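Local coordinates for protein adhesin (Neisseria gonorrhoeae, PDB 6GQ4) that probably serves as a gonococcal surface adhesin, may resemble lysozyme inhibitors of its wider clan, and elicits bactericidal antibodies in mice, at residues K24-F29 / T35-A40; I86-T89 / I95-K98. All coordinates share one frame; numbering follows the deposited sequence.

How the contacts relate
Two antiparallel hairpins, one in each half of the chain, give the two contacts. After strand 9-16 the chain enters strand 22-29, rounds a five-residue connection and returns as strand 35-42, which closes contact 1. Strands 45-50, 61-63 and 70-73 follow before strand 86-89; a second five-residue connection then leads into strand 95-102, closing contact 2. The two loops lie in series, neither nested nor crossed. Strand 9-16 sits between strands 22-29 and 95-102, so it links the hairpins laterally. They also meet directly, where Tyr27 OH lies 3.6 Å from Ile86 CG2 and Val25 CG2 lies 3.8 Å from Ile86 CD1.

Contact 1. Residues K24-F29 / T35-A40; sequences KVTYGF and TTYASA
Thr26 and Ser39 form the regular centre of this antiparallel hairpin, each donating its backbone N-H to the other's carbonyl. The bond from Thr26 N to Ser39 O is 2.8 Å long and nearly straight at 166°, with the donor in the carbonyl plane. Gly28 bonds two different residues: its N reaches Tyr37 O at 3.1 Å, while its O accepts from Thr36 N at 2.8 Å, this donor standing well above the carbonyl plane. The register slips by one here, since Tyr27 pairs with Ala38 but Phe29 with Thr35.

Aromatic packing covers the glycine. With CG of Tyr37 set between its backbone N and carbonyl carbon (chi1 68°), the ring folds back over the neighbouring strand, and Gly28 CA makes a CH-pi contact 3.8 Å from the ring centroid.

Apolar contacts line the other face of the sheet. The Ala38 methyl CB is shared by Val25 CG1 and Tyr27 CE1, each 3.8 Å from it, and Val25 CG1 also lies above the Tyr27 ring toward its rim. Farther along, Thr35 CG2 approaches Phe29 CE2 to 3.5 Å.

The polar ends turn to neighbouring strands: Thr26 OG1 bonds Thr12, Ser39 OG bonds Arg46, and Tyr27 OH bonds Tyr15, a sodium ligand. Phe29 meets another ligand, Tyr81, edge-to-face. The chemistry thus divides by face: backbone bonds fix the hairpin, Tyr37 shields Gly28 on one side, and the buried, mostly apolar face meets the sodium ligands Tyr15, through Tyr27 OH, and Tyr81, through the Phe29 ring, consistent with a second-shell place.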
loop_
_atom_site.group_PDB
_atom_site.type_symbol
_atom_site.label_atom_id
_atom_site.label_comp_id
_atom_site.label_asym_id
_atom_site.label_seq_id
_atom_site.Cartn_x
_atom_site.Cartn_y
_atom_site.Cartn_z
ATOM N N LYS A 24 6.021 1.140 6.947
ATOM C CA LYS A 24 6.644 0.269 5.893
ATOM C C LYS A 24 5.577 -0.695 5.386
ATOM O O LYS A 24 4.893 -1.381 6.163
ATOM C CB LYS A 24 7.815 -0.567 6.424
ATOM C CG LYS A 24 8.968 0.279 6.918
ATOM C CD LYS A 24 10.233 -0.444 7.199
ATOM C CE LYS A 24 11.118 0.467 8.009
ATOM N NZ LYS A 24 11.014 0.188 9.462
ATOM N N VAL A 25 5.508 -0.761 4.029
ATOM C CA VAL A 25 4.482 -1.537 3.338
ATOM C C VAL A 25 5.213 -2.523 2.394
ATOM O O VAL A 25 6.116 -2.083 1.674
ATOM C CB VAL A 25 3.513 -0.678 2.493
ATOM C CG1 VAL A 25 2.469 -1.555 1.808
ATOM C CG2 VAL A 25 2.850 0.399 3.303
ATOM N N THR A 26 4.839 -3.790 2.524
ATOM C CA THR A 26 5.347 -4.834 1.627
ATOM C C THR A 26 4.222 -5.107 0.600
ATOM O O THR A 26 3.104 -5.404 0.983
ATOM C CB THR A 26 5.720 -6.105 2.392
ATOM O OG1 THR A 26 6.733 -5.729 3.364
ATOM C CG2 THR A 26 6.168 -7.197 1.460
ATOM N N TYR A 27 4.613 -5.117 -0.693
ATOM C CA TYR A 27 3.719 -5.421 -1.783
ATOM C C TYR A 27 4.093 -6.760 -2.414
ATOM O O TYR A 27 5.270 -6.990 -2.603
ATOM C CB TYR A 27 3.785 -4.334 -2.843
ATOM C CG TYR A 27 3.361 -2.978 -2.328
ATOM C CD1 TYR A 27 2.025 -2.601 -2.285
ATOM C CD2 TYR A 27 4.302 -2.040 -1.958
ATOM C CE1 TYR A 27 1.680 -1.351 -1.810
ATOM C CE2 TYR A 27 3.974 -0.790 -1.443
ATOM C CZ TYR A 27 2.642 -0.438 -1.416
ATOM O OH TYR A 27 2.258 0.785 -0.928
ATOM N N GLY A 28 3.092 -7.599 -2.604
ATOM C CA GLY A 28 3.237 -8.799 -3.422
ATOM C C GLY A 28 3.023 -8.470 -4.902
ATOM O O GLY A 28 2.266 -7.575 -5.284
ATOM N N PHE A 29 3.781 -9.214 -5.730
ATOM C CA PHE A 29 3.767 -9.010 -7.169
ATOM C C PHE A 29 3.583 -10.354 -7.849
ATOM O O PHE A 29 4.070 -11.369 -7.378
ATOM C CB PHE A 29 5.046 -8.393 -7.734
ATOM C CG PHE A 29 5.259 -6.968 -7.313
ATOM C CD1 PHE A 29 5.826 -6.721 -6.084
ATOM C CD2 PHE A 29 4.902 -5.907 -8.142
ATOM C CE1 PHE A 29 6.000 -5.421 -5.651
ATOM C CE2 PHE A 29 5.067 -4.600 -7.705
ATOM C CZ PHE A 29 5.664 -4.375 -6.464
ATOM N N THR A 35 0.478 -5.898 -8.780
ATOM C CA THR A 35 0.504 -6.221 -7.373
ATOM C C THR A 35 -0.657 -7.120 -6.939
ATOM O O THR A 35 -1.704 -7.183 -7.593
ATOM C CB THR A 35 0.503 -4.981 -6.484
ATOM O OG1 THR A 35 -0.748 -4.244 -6.633
ATOM C CG2 THR A 35 1.678 -4.084 -6.794
ATOM N N THR A 36 -0.428 -7.887 -5.865
ATOM C CA THR A 36 -1.391 -8.819 -5.388
ATOM C C THR A 36 -1.922 -8.460 -3.985
ATOM O O THR A 36 -3.041 -8.871 -3.608
ATOM C CB THR A 36 -0.807 -10.243 -5.336
ATOM O OG1 THR A 36 0.378 -10.163 -4.564
ATOM C CG2 THR A 36 -0.501 -10.736 -6.719
ATOM N N TYR A 37 -1.129 -7.721 -3.230
ATOM C CA TYR A 37 -1.509 -7.371 -1.841
ATOM C C TYR A 37 -0.585 -6.287 -1.366
ATOM O O TYR A 37 0.474 -6.075 -1.939
ATOM C CB TYR A 37 -1.507 -8.577 -0.919
ATOM C CG TYR A 37 -0.132 -9.149 -0.652
ATOM C CD1 TYR A 37 0.701 -8.533 0.284
ATOM C CD2 TYR A 37 0.295 -10.338 -1.249
ATOM C CE1 TYR A 37 1.943 -9.069 0.601
ATOM C CE2 TYR A 37 1.563 -10.855 -0.966
ATOM C CZ TYR A 37 2.381 -10.220 -0.039
ATOM O OH TYR A 37 3.644 -10.700 0.284
ATOM N N ALA A 38 -1.048 -5.619 -0.293
ATOM C CA ALA A 38 -0.211 -4.709 0.546
ATOM C C ALA A 38 -0.280 -5.207 1.976
ATOM O O ALA A 38 -1.353 -5.632 2.420
ATOM C CB ALA A 38 -0.640 -3.274 0.424
ATOM N N SER A 39 0.875 -5.171 2.663
ATOM C CA SER A 39 0.931 -5.633 4.045
ATOM C C SER A 39 1.736 -4.620 4.855
ATOM O O SER A 39 2.788 -4.154 4.434
ATOM C CB SER A 39 1.584 -7.031 4.118
ATOM O OG SER A 39 1.717 -7.444 5.456
ATOM N N ALA A 40 1.212 -4.320 6.052
ATOM C CA ALA A 40 1.863 -3.369 6.971
ATOM C C ALA A 40 1.501 -3.721 8.413
ATOM O O ALA A 40 0.439 -4.236 8.728
ATOM C CB ALA A 40 1.445 -1.969 6.636
#

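Contact 2. Residues I86-T89 / I95-K98; sequences IMIT and IVFK
Ile88 meets Val96 and Phe97 together, the signature of a classic beta bulge: one residue of strand 86-89 faces two consecutive residues of its partner. The tight part of the contact is the hydrogen bonding at this bulge. Ile88 O accepts two bonds, from Val96 N at 2.9 Å and from Phe97 N at 3.2 Å; the longer is almost straight, at 176°. Ile88 N completes the set by donating to Phe97 O over 2.9 Å, in the plane of that carbonyl. Beyond the bulge the register has shifted by one, and Thr89 pairs with Ile95 without backbone hydrogen bonds between them.

On the buried side of the bulge, the Ile88 and Phe97 side chains run side by side in the same direction. Both have their gamma branch beside the backbone N (chi1 -59° for CG1 of Ile88, -67° for CG of Phe97), which brings Ile88 CD1 to 4.0 Å from Phe97 CD2. Leu71 of strand 70-73 touches Ile88, and Val23 of strand 22-29 touches Phe97, so this pair joins the hairpin to the protein core.

The face of Met87, Thr89 and Ile95 is more open to solvent, and its side chains cross rather than lie alongside. Met87, bent at its thioether, sends its terminal methyl CE across to Ile95 CD1, 3.7 Å away, while Thr89 OG1 comes no nearer than 4.1 Å to Ile95 CG1.

Lys21, from outside the two segments, hydrogen-bonds Val96 O through NZ and makes a cation-pi contact with the Phe97 ring. Across this end of the hairpin, therefore, three backbone bonds converge on Ile88, with apolar contacts on both faces, buried at Ile88 and Phe97 and more exposed at Met87 and Ile95, and a positive charge engaging both residues of the bulge.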
loop_
_atom_site.group_PDB
_atom_site.type_symbol
_atom_site.label_atom_id
_atom_site.label_comp_id
_atom_site.label_asym_id
_atom_site.label_seq_id
_atom_site.Cartn_x
_atom_site.Cartn_y
_atom_site.Cartn_z
ATOM N N ILE A 86 0.900 7.120 -0.893
ATOM C CA ILE A 86 -0.209 6.283 -0.382
ATOM C C ILE A 86 -0.928 6.994 0.785
ATOM O O ILE A 86 -0.410 7.933 1.414
ATOM C CB ILE A 86 0.331 4.898 0.049
ATOM C CG1 ILE A 86 1.128 4.992 1.351
ATOM C CG2 ILE A 86 1.154 4.223 -1.069
ATOM C CD1 ILE A 86 1.344 3.662 1.992
ATOM N N MET A 87 -2.094 6.446 1.100
ATOM C CA MET A 87 -2.781 6.719 2.338
ATOM C C MET A 87 -3.410 5.411 2.844
ATOM O O MET A 87 -3.710 4.503 2.089
ATOM C CB MET A 87 -3.799 7.863 2.173
ATOM C CG MET A 87 -4.969 7.724 1.268
ATOM S SD MET A 87 -6.074 9.225 1.533
ATOM C CE MET A 87 -7.564 8.486 2.204
ATOM N N ILE A 88 -3.491 5.274 4.186
ATOM C CA ILE A 88 -4.168 4.152 4.815
ATOM C C ILE A 88 -5.308 4.719 5.679
ATOM O O ILE A 88 -5.062 5.618 6.497
ATOM C CB ILE A 88 -3.198 3.266 5.628
ATOM C CG1 ILE A 88 -2.092 2.728 4.712
ATOM C CG2 ILE A 88 -3.901 2.136 6.359
ATOM C CD1 ILE A 88 -0.933 2.032 5.408
ATOM N N THR A 89 -6.487 4.138 5.478
ATOM C CA THR A 89 -7.750 4.457 6.169
ATOM C C THR A 89 -8.083 3.287 7.112
ATOM O O THR A 89 -7.950 2.130 6.738
ATOM C CB THR A 89 -8.866 4.769 5.145
ATOM O OG1 THR A 89 -8.448 5.842 4.298
ATOM C CG2 THR A 89 -10.164 5.192 5.783
ATOM N N ILE A 95 -8.428 8.408 8.598
ATOM C CA ILE A 95 -7.158 8.239 7.954
ATOM C C ILE A 95 -6.099 8.106 9.051
ATOM O O ILE A 95 -5.958 8.997 9.928
ATOM C CB ILE A 95 -6.879 9.372 6.947
ATOM C CG1 ILE A 95 -8.024 9.528 5.940
ATOM C CG2 ILE A 95 -5.545 9.167 6.237
ATOM C CD1 ILE A 95 -7.957 10.807 5.118
ATOM N N VAL A 96 -5.362 6.996 9.042
ATOM C CA VAL A 96 -4.409 6.767 10.116
ATOM C C VAL A 96 -2.961 6.902 9.606
ATOM O O VAL A 96 -2.026 7.072 10.415
ATOM C CB VAL A 96 -4.701 5.441 10.845
ATOM C CG1 VAL A 96 -6.047 5.506 11.558
ATOM C CG2 VAL A 96 -4.619 4.233 9.935
ATOM N N PHE A 97 -2.762 6.862 8.273
ATOM C CA PHE A 97 -1.526 7.333 7.679
ATOM C C PHE A 97 -1.875 8.176 6.448
ATOM O O PHE A 97 -2.548 7.694 5.515
ATOM C CB PHE A 97 -0.622 6.170 7.257
ATOM C CG PHE A 97 -0.080 5.352 8.397
ATOM C CD1 PHE A 97 1.052 5.773 9.084
ATOM C CD2 PHE A 97 -0.709 4.175 8.793
ATOM C CE1 PHE A 97 1.559 5.018 10.120
ATOM C CE2 PHE A 97 -0.192 3.419 9.833
ATOM C CZ PHE A 97 0.936 3.853 10.498
ATOM N N LYS A 98 -1.463 9.448 6.497
ATOM C CA LYS A 98 -1.951 10.484 5.608
ATOM C C LYS A 98 -0.788 11.037 4.793
ATOM O O LYS A 98 0.309 11.312 5.351
ATOM C CB LYS A 98 -2.608 11.634 6.387
ATOM C CG LYS A 98 -3.333 12.661 5.531
ATOM C CD LYS A 98 -4.281 13.577 6.317
ATOM C CE LYS A 98 -4.798 14.752 5.503
ATOM N NZ LYS A 98 -5.376 14.332 4.202
#